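Local structure of 16S rRNA methylase (Uncultured bacterium, 7JLZ) at residues K25-Y38 and T93-L106. The protein probably transfers a methyl group from S-adenosylmethionine to A1408 of 16S rRNA in the 30S ribosomal subunit, a modification linked to aminoglycoside resistance. Sequence-based numbering, arbitrary orientation.
With SO4 (sulfate ion), chain E.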
ATOM      1  N   LYS A  25       5.766  16.621   6.366  1.00 41.95           N
ATOM      2  CA  LYS A  25       4.395  17.107   6.465  1.00 42.49           C
ATOM      3  C   LYS A  25       3.359  16.058   6.086  1.00 42.39           C
ATOM      4  O   LYS A  25       2.204  16.168   6.514  1.00 41.29           O
ATOM      5  CB  LYS A  25       4.215  18.346   5.583  1.00 51.79           C
ATOM      6  CG  LYS A  25       5.015  19.545   6.068  1.00 66.16           C
ATOM      7  CD  LYS A  25       4.651  19.887   7.508  1.00 76.43           C
ATOM      8  CE  LYS A  25       5.707  20.766   8.169  1.00 85.81           C
ATOM      9  NZ  LYS A  25       6.918  19.989   8.569  1.00 87.14           N
ATOM     10  N   LYS A  26       3.742  15.054   5.298  1.00 36.01           N
ATOM     11  CA  LYS A  26       2.882  13.938   4.925  1.00 36.33           C
ATOM     12  C   LYS A  26       3.657  12.641   5.060  1.00 32.46           C
ATOM     13  O   LYS A  26       4.838  12.576   4.702  1.00 33.25           O
ATOM     14  CB  LYS A  26       2.383  14.020   3.475  1.00 36.09           C
ATOM     15  CG  LYS A  26       1.559  15.224   3.075  1.00 48.43           C
ATOM     16  CD  LYS A  26       1.190  15.064   1.589  1.00 56.10           C
ATOM     17  CE  LYS A  26       0.313  16.194   1.057  1.00 62.80           C
ATOM     18  NZ  LYS A  26       1.075  17.451   0.824  1.00 66.16           N
ATOM     19  N   VAL A  27       2.976  11.600   5.534  1.00 27.52           N
ATOM     20  CA  VAL A  27       3.517  10.249   5.598  1.00 30.08           C
ATOM     21  C   VAL A  27       2.589   9.340   4.808  1.00 27.88           C
ATOM     22  O   VAL A  27       1.362   9.433   4.939  1.00 27.84           O
ATOM     23  CB  VAL A  27       3.665   9.761   7.051  1.00 30.15           C
ATOM     24  CG1 VAL A  27       4.109   8.303   7.094  1.00 25.44           C
ATOM     25  CG2 VAL A  27       4.639  10.651   7.811  1.00 30.61           C
ATOM     26  N   GLU A  28       3.172   8.494   3.961  1.00 24.49           N
ATOM     27  CA  GLU A  28       2.421   7.518   3.189  1.00 25.14           C
ATOM     28  C   GLU A  28       2.980   6.127   3.451  1.00 29.23           C
ATOM     29  O   GLU A  28       4.198   5.921   3.409  1.00 26.54           O
ATOM     30  CB  GLU A  28       2.470   7.832   1.687  1.00 24.46           C
ATOM     31  CG  GLU A  28       1.782   6.745   0.856  1.00 25.69           C
ATOM     32  CD  GLU A  28       1.587   7.143  -0.594  1.00 28.08           C
ATOM     33  OE1 GLU A  28       1.405   8.345  -0.862  1.00 32.28           O
ATOM     34  OE2 GLU A  28       1.622   6.232  -1.463  1.00 33.72           O
ATOM     35  N   VAL A  29       2.095   5.178   3.738  1.00 25.83           N
ATOM     36  CA  VAL A  29       2.468   3.779   3.923  1.00 22.81           C
ATOM     37  C   VAL A  29       1.990   3.007   2.703  1.00 24.75           C
ATOM     38  O   VAL A  29       0.828   3.139   2.306  1.00 25.97           O
ATOM     39  CB  VAL A  29       1.864   3.203   5.217  1.00 22.67           C
ATOM     40  CG1 VAL A  29       2.066   1.697   5.284  1.00 26.42           C
ATOM     41  CG2 VAL A  29       2.466   3.935   6.441  1.00 22.16           C
ATOM     42  N   ASP A  30       2.871   2.181   2.138  1.00 20.60           N
ATOM     43  CA  ASP A  30       2.628   1.484   0.871  1.00 23.81           C
ATOM     44  C   ASP A  30       2.744  -0.021   1.079  1.00 26.23           C
ATOM     45  O   ASP A  30       3.821  -0.521   1.417  1.00 24.43           O
ATOM     46  CB  ASP A  30       3.626   1.952  -0.187  1.00 25.98           C
ATOM     47  CG  ASP A  30       3.450   3.400  -0.524  1.00 27.96           C
ATOM     48  OD1 ASP A  30       2.299   3.782  -0.800  1.00 27.98           O
ATOM     49  OD2 ASP A  30       4.433   4.163  -0.483  1.00 31.67           O
ATOM     50  N   LEU A  31       1.646  -0.742   0.856  1.00 22.78           N
ATOM     51  CA  LEU A  31       1.596  -2.183   1.037  1.00 20.00           C
ATOM     52  C   LEU A  31       1.378  -2.853  -0.304  1.00 23.75           C
ATOM     53  O   LEU A  31       0.639  -2.333  -1.144  1.00 25.38           O
ATOM     54  CB  LEU A  31       0.452  -2.590   1.969  1.00 24.47           C
ATOM     55  CG  LEU A  31       0.338  -1.821   3.273  1.00 23.67           C
ATOM     56  CD1 LEU A  31      -0.834  -2.371   4.071  1.00 21.70           C
ATOM     57  CD2 LEU A  31       1.651  -1.964   4.026  1.00 23.72           C
ATOM     58  N   GLY A  32       1.999  -4.012  -0.492  1.00 23.29           N
ATOM     59  CA  GLY A  32       1.784  -4.765  -1.714  1.00 21.84           C
ATOM     60  C   GLY A  32       2.608  -4.315  -2.900  1.00 23.54           C
ATOM     61  O   GLY A  32       2.223  -4.584  -4.046  1.00 24.69           O
ATOM     62  N   THR A  33       3.717  -3.627  -2.673  1.00 23.31           N
ATOM     63  CA  THR A  33       4.494  -3.098  -3.794  1.00 24.58           C
ATOM     64  C   THR A  33       5.402  -4.139  -4.435  1.00 27.55           C
ATOM     65  O   THR A  33       6.061  -3.818  -5.432  1.00 25.98           O
ATOM     66  CB  THR A  33       5.329  -1.886  -3.352  1.00 23.86           C
ATOM     67  OG1 THR A  33       6.328  -2.306  -2.422  1.00 25.21           O
ATOM     68  CG2 THR A  33       4.448  -0.824  -2.681  1.00 25.97           C
ATOM     69  N   GLY A  34       5.444  -5.373  -3.927  1.00 23.86           N
ATOM     70  CA  GLY A  34       6.287  -6.375  -4.567  1.00 24.77           C
ATOM     71  C   GLY A  34       7.737  -6.239  -4.144  1.00 23.16           C
ATOM     72  O   GLY A  34       8.217  -6.989  -3.290  1.00 27.18           O
ATOM     73  N   ASP A  35       8.446  -5.283  -4.755  1.00 27.19           N
ATOM     74  CA  ASP A  35       9.852  -5.041  -4.476  1.00 23.37           C
ATOM     75  C   ASP A  35      10.123  -3.628  -3.979  1.00 24.07           C
ATOM     76  O   ASP A  35      11.288  -3.219  -3.915  1.00 26.35           O
ATOM     77  CB  ASP A  35      10.710  -5.306  -5.724  1.00 26.76           C
ATOM     78  CG  ASP A  35      10.281  -4.464  -6.937  1.00 27.97           C
ATOM     79  OD1 ASP A  35       9.318  -3.666  -6.838  1.00 27.55           O
ATOM     80  OD2 ASP A  35      10.918  -4.638  -8.010  1.00 29.63           O
ATOM     81  N   GLY A  36       9.094  -2.870  -3.623  1.00 22.83           N
ATOM     82  CA  GLY A  36       9.334  -1.521  -3.172  1.00 24.63           C
ATOM     83  C   GLY A  36       9.566  -0.489  -4.260  1.00 25.12           C
ATOM     84  O   GLY A  36       9.831   0.674  -3.927  1.00 25.90           O
ATOM     85  N   ARG A  37       9.469  -0.863  -5.546  1.00 24.30           N
ATOM     86  CA  ARG A  37       9.650   0.112  -6.622  1.00 24.57           C
ATOM     87  C   ARG A  37       8.753   1.330  -6.432  1.00 24.17           C
ATOM     88  O   ARG A  37       9.197   2.475  -6.600  1.00 27.24           O
ATOM     89  CB  ARG A  37       9.373  -0.554  -7.974  1.00 24.34           C
ATOM     90  CG  ARG A  37       9.316   0.405  -9.163  1.00 25.63           C
ATOM     91  CD  ARG A  37       8.783  -0.317 -10.396  1.00 27.55           C
ATOM     92  NE  ARG A  37       8.569   0.568 -11.545  1.00 30.42           N
ATOM     93  CZ  ARG A  37       9.477   0.815 -12.488  1.00 33.15           C
ATOM     94  NH1 ARG A  37      10.684   0.263 -12.419  1.00 37.04           N
ATOM     95  NH2 ARG A  37       9.187   1.622 -13.495  1.00 34.12           N
ATOM     96  N   TYR A  38       7.492   1.098  -6.058  1.00 25.03           N
ATOM     97  CA  TYR A  38       6.527   2.180  -5.882  1.00 24.51           C
ATOM     98  C   TYR A  38       7.009   3.190  -4.852  1.00 23.34           C
ATOM     99  O   TYR A  38       6.845   4.406  -5.029  1.00 26.36           O
ATOM    100  CB  TYR A  38       5.188   1.580  -5.460  1.00 25.26           C
ATOM    101  CG  TYR A  38       4.000   2.530  -5.431  1.00 26.78           C
ATOM    102  CD1 TYR A  38       3.304   2.813  -6.596  1.00 32.38           C
ATOM    103  CD2 TYR A  38       3.551   3.093  -4.246  1.00 33.51           C
ATOM    104  CE1 TYR A  38       2.220   3.639  -6.600  1.00 37.69           C
ATOM    105  CE2 TYR A  38       2.447   3.936  -4.235  1.00 35.00           C
ATOM    106  CZ  TYR A  38       1.789   4.204  -5.422  1.00 34.62           C
ATOM    107  OH  TYR A  38       0.696   5.033  -5.441  1.00 42.73           O
ATOM    108  N   THR A  93      -0.039   6.513  11.949  1.00 30.95           N
ATOM    109  CA  THR A  93       0.991   7.410  11.427  1.00 31.89           C
ATOM    110  C   THR A  93       0.751   7.906  10.006  1.00 31.81           C
ATOM    111  O   THR A  93       1.405   8.870   9.598  1.00 33.96           O
ATOM    112  CB  THR A  93       2.382   6.743  11.456  1.00 31.61           C
ATOM    113  OG1 THR A  93       2.424   5.643  10.537  1.00 30.50           O
ATOM    114  CG2 THR A  93       2.737   6.256  12.863  1.00 33.83           C
ATOM    115  N   ALA A  94      -0.135   7.278   9.238  1.00 26.86           N
ATOM    116  CA  ALA A  94      -0.200   7.497   7.798  1.00 27.29           C
ATOM    117  C   ALA A  94      -1.255   8.533   7.428  1.00 27.79           C
ATOM    118  O   ALA A  94      -2.428   8.387   7.781  1.00 29.64           O
ATOM    119  CB  ALA A  94      -0.500   6.193   7.064  1.00 28.75           C
ATOM    120  N   ASP A  95      -0.835   9.558   6.684  1.00 28.83           N
ATOM    121  CA  ASP A  95      -1.794  10.436   6.022  1.00 29.10           C
ATOM    122  C   ASP A  95      -2.418   9.754   4.813  1.00 29.95           C
ATOM    123  O   ASP A  95      -3.557  10.066   4.434  1.00 32.39           O
ATOM    124  CB  ASP A  95      -1.106  11.735   5.602  1.00 33.27           C
ATOM    125  CG  ASP A  95      -0.535  12.498   6.782  1.00 35.33           C
ATOM    126  OD1 ASP A  95      -1.332  13.036   7.588  1.00 39.81           O
ATOM    127  OD2 ASP A  95       0.708  12.537   6.914  1.00 38.53           O
ATOM    128  N   LYS A  96      -1.687   8.835   4.192  1.00 28.59           N
ATOM    129  CA  LYS A  96      -2.208   8.057   3.079  1.00 28.75           C
ATOM    130  C   LYS A  96      -1.697   6.633   3.188  1.00 26.80           C
ATOM    131  O   LYS A  96      -0.531   6.409   3.514  1.00 27.96           O
ATOM    132  CB  LYS A  96      -1.815   8.644   1.723  1.00 28.86           C
ATOM    133  CG  LYS A  96      -2.467   7.881   0.564  1.00 35.14           C
ATOM    134  CD  LYS A  96      -2.025   8.350  -0.804  1.00 41.23           C
ATOM    135  CE  LYS A  96      -2.792   7.587  -1.881  1.00 39.36           C
ATOM    136  NZ  LYS A  96      -2.381   7.981  -3.255  1.00 41.91           N
ATOM    137  N   LEU A  97      -2.584   5.681   2.902  1.00 25.55           N
ATOM    138  CA  LEU A  97      -2.279   4.258   2.885  1.00 24.13           C
ATOM    139  C   LEU A  97      -2.641   3.745   1.503  1.00 27.36           C
ATOM    140  O   LEU A  97      -3.803   3.829   1.100  1.00 28.16           O
ATOM    141  CB  LEU A  97      -3.073   3.504   3.956  1.00 25.43           C
ATOM    142  CG  LEU A  97      -2.957   1.985   3.958  1.00 26.15           C
ATOM    143  CD1 LEU A  97      -1.522   1.536   4.186  1.00 26.06           C
ATOM    144  CD2 LEU A  97      -3.883   1.414   5.043  1.00 26.47           C
ATOM    145  N   THR A  98      -1.656   3.242   0.776  1.00 22.67           N
ATOM    146  CA  THR A  98      -1.901   2.649  -0.535  1.00 25.74           C
ATOM    147  C   THR A  98      -1.691   1.144  -0.442  1.00 29.45           C
ATOM    148  O   THR A  98      -0.659   0.680   0.059  1.00 24.42           O
ATOM    149  CB  THR A  98      -1.010   3.292  -1.601  1.00 26.73           C
ATOM    150  OG1 THR A  98      -1.347   4.686  -1.692  1.00 30.54           O
ATOM    151  CG2 THR A  98      -1.224   2.636  -2.992  1.00 27.55           C
ATOM    152  N   ILE A  99      -2.686   0.383  -0.908  1.00 25.40           N
ATOM    153  CA  ILE A  99      -2.702  -1.065  -0.799  1.00 22.09           C
ATOM    154  C   ILE A  99      -2.818  -1.625  -2.211  1.00 25.35           C
ATOM    155  O   ILE A  99      -3.878  -1.517  -2.835  1.00 27.50           O
ATOM    156  CB  ILE A  99      -3.860  -1.570   0.071  1.00 26.43           C
ATOM    157  CG1 ILE A  99      -3.863  -0.892   1.450  1.00 27.73           C
ATOM    158  CG2 ILE A  99      -3.755  -3.072   0.223  1.00 27.99           C
ATOM    159  CD1 ILE A  99      -5.110  -1.201   2.271  1.00 31.80           C
ATOM    160  N   ILE A 100      -1.736  -2.207  -2.726  1.00 22.73           N
ATOM    161  CA  ILE A 100      -1.754  -2.847  -4.035  1.00 24.39           C
ATOM    162  C   ILE A 100      -1.929  -4.335  -3.768  1.00 26.64           C
ATOM    163  O   ILE A 100      -0.962  -5.054  -3.476  1.00 25.83           O
ATOM    164  CB  ILE A 100      -0.492  -2.535  -4.842  1.00 23.74           C
ATOM    165  CG1 ILE A 100      -0.293  -1.018  -4.902  1.00 29.51           C
ATOM    166  CG2 ILE A 100      -0.592  -3.161  -6.247  1.00 29.63           C
ATOM    167  CD1 ILE A 100       1.053  -0.581  -5.437  1.00 29.45           C
ATOM    168  N   LEU A 101      -3.170  -4.809  -3.860  1.00 27.87           N
ATOM    169  CA  LEU A 101      -3.455  -6.179  -3.474  1.00 30.93           C
ATOM    170  C   LEU A 101      -2.774  -7.151  -4.442  1.00 31.42           C
ATOM    171  O   LEU A 101      -2.502  -6.807  -5.596  1.00 30.66           O
ATOM    172  CB  LEU A 101      -4.966  -6.416  -3.420  1.00 28.35           C
ATOM    173  CG  LEU A 101      -5.651  -5.778  -2.201  1.00 30.77           C
ATOM    174  CD1 LEU A 101      -7.147  -6.022  -2.245  1.00 35.37           C
ATOM    175  CD2 LEU A 101      -5.080  -6.323  -0.912  1.00 29.57           C
ATOM    176  N   PRO A 102      -2.438  -8.361  -3.982  1.00 28.10           N
ATOM    177  CA  PRO A 102      -2.605  -8.855  -2.615  1.00 29.65           C
ATOM    178  C   PRO A 102      -1.491  -8.429  -1.672  1.00 31.25           C
ATOM    179  O   PRO A 102      -0.385  -8.086  -2.099  1.00 31.31           O
ATOM    180  CB  PRO A 102      -2.592 -10.368  -2.801  1.00 32.22           C
ATOM    181  CG  PRO A 102      -1.670 -10.569  -3.962  1.00 35.12           C
ATOM    182  CD  PRO A 102      -1.949  -9.421  -4.890  1.00 31.14           C
ATOM    183  N   TRP A 103      -1.800  -8.430  -0.373  1.00 32.44           N
ATOM    184  CA  TRP A 103      -0.794  -8.257   0.669  1.00 30.70           C
ATOM    185  C   TRP A 103      -1.147  -9.285   1.738  1.00 33.00           C
ATOM    186  O   TRP A 103      -1.716  -8.964   2.779  1.00 34.65           O
ATOM    187  CB  TRP A 103      -0.767  -6.830   1.214  1.00 28.07           C
ATOM    188  CG  TRP A 103       0.461  -6.501   2.032  1.00 27.26           C
ATOM    189  CD1 TRP A 103       1.753  -6.431   1.579  1.00 27.70           C
ATOM    190  CD2 TRP A 103       0.515  -6.182   3.435  1.00 29.28           C
ATOM    191  NE1 TRP A 103       2.598  -6.085   2.610  1.00 28.26           N
ATOM    192  CE2 TRP A 103       1.865  -5.937   3.756  1.00 27.73           C
ATOM    193  CE3 TRP A 103      -0.445  -6.091   4.446  1.00 26.68           C
ATOM    194  CZ2 TRP A 103       2.277  -5.592   5.040  1.00 25.25           C
ATOM    195  CZ3 TRP A 103      -0.033  -5.749   5.724  1.00 27.16           C
ATOM    196  CH2 TRP A 103       1.315  -5.506   6.006  1.00 27.50           C
ATOM    197  N   GLY A 104      -0.822 -10.544   1.457  1.00 36.85           N
ATOM    198  CA  GLY A 104      -1.060 -11.590   2.437  1.00 35.99           C
ATOM    199  C   GLY A 104      -2.543 -11.806   2.641  1.00 34.54           C
ATOM    200  O   GLY A 104      -3.317 -11.905   1.684  1.00 38.26           O
ATOM    201  N   SER A 105      -2.956 -11.857   3.905  1.00 35.31           N
ATOM    202  CA  SER A 105      -4.351 -12.099   4.246  1.00 34.29           C
ATOM    203  C   SER A 105      -5.218 -10.848   4.162  1.00 35.50           C
ATOM    204  O   SER A 105      -6.435 -10.949   4.344  1.00 35.83           O
ATOM    205  CB  SER A 105      -4.440 -12.680   5.653  1.00 39.78           C
ATOM    206  OG  SER A 105      -3.812 -11.801   6.570  1.00 38.52           O
ATOM    207  N   LEU A 106      -4.636  -9.680   3.902  1.00 33.81           N
ATOM    208  CA  LEU A 106      -5.390  -8.432   3.966  1.00 32.31           C
ATOM    209  C   LEU A 106      -6.449  -8.390   2.869  1.00 32.36           C
ATOM    210  O   LEU A 106      -6.122  -8.482   1.680  1.00 36.46           O
ATOM    211  CB  LEU A 106      -4.444  -7.242   3.832  1.00 33.01           C
ATOM    212  CG  LEU A 106      -5.084  -5.884   4.109  1.00 33.72           C
ATOM    213  CD1 LEU A 106      -5.678  -5.856   5.518  1.00 38.06           C
ATOM    214  CD2 LEU A 106      -4.084  -4.760   3.919  1.00 35.03           C
TER
HETATM  215  S   SO4 E 404      11.145   0.801 -16.555  1.00 51.28           S
HETATM  216  O1  SO4 E 404      11.811   1.806 -17.342  1.00 56.33           O
HETATM  217  O2  SO4 E 404      11.351  -0.493 -17.153  1.00 58.43           O
HETATM  218  O3  SO4 E 404       9.738   1.084 -16.517  1.00 46.85           O
HETATM  219  O4  SO4 E 404      11.687   0.812 -15.221  1.00 52.42           O
HETATM  220  O   HOH W   1      -0.010   6.448  -3.362  1.00 39.76           O
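Strands 26-31 and 96-100 pair as parallel neighbours, their axes 4.8 Å apart and 16° from parallel. Bonds run alternately from K96 N to V27 O, V29 N to K96 O, T98 N to V29 O, L31 N to T98 O and I100 N to L31 O, the last two almost straight. At the corner before the second strand, D95 extends the pairing with its side chain: OD2 takes V27 N at 2.8 Å through its anti lone pair.

One face of the pair is polar. E28 and K96 lie side by side, K96 fully extended so that its CD passes 3.4 Å from E28 OE1. A water bonded to E28 OE2, Y38 OH, T98 OG1 and K96 NZ links these four groups, and K96 NZ also forms a salt bridge with E132. E28 OE2 sits 2.6 Å from D30 OD1, so one of the two acids is probably protonated. I100 CD1 lies over one face of the Y38 ring.

The other face is apolar. L31 lies across the W103 indole, its CB 3.8 Å above the five-membered ring and its two methyls over the benzo ring; with CG anti to the backbone N (chi1 -166°), the indole of W103 lies against L31, and NE1 bonds to I54 O. L97 CD1 touches both V29 CG1 and L31 CG.

Beyond L31, the glycine-containing turn 32-36 leads into helix 37-45, as in the first strand-loop-helix of Rossmann-like methyltransferases. The pair forms the centre of the seven-stranded sheet, between strands 49-55 and 129-135, with helix 120-124 packed on L97, I99 and W103.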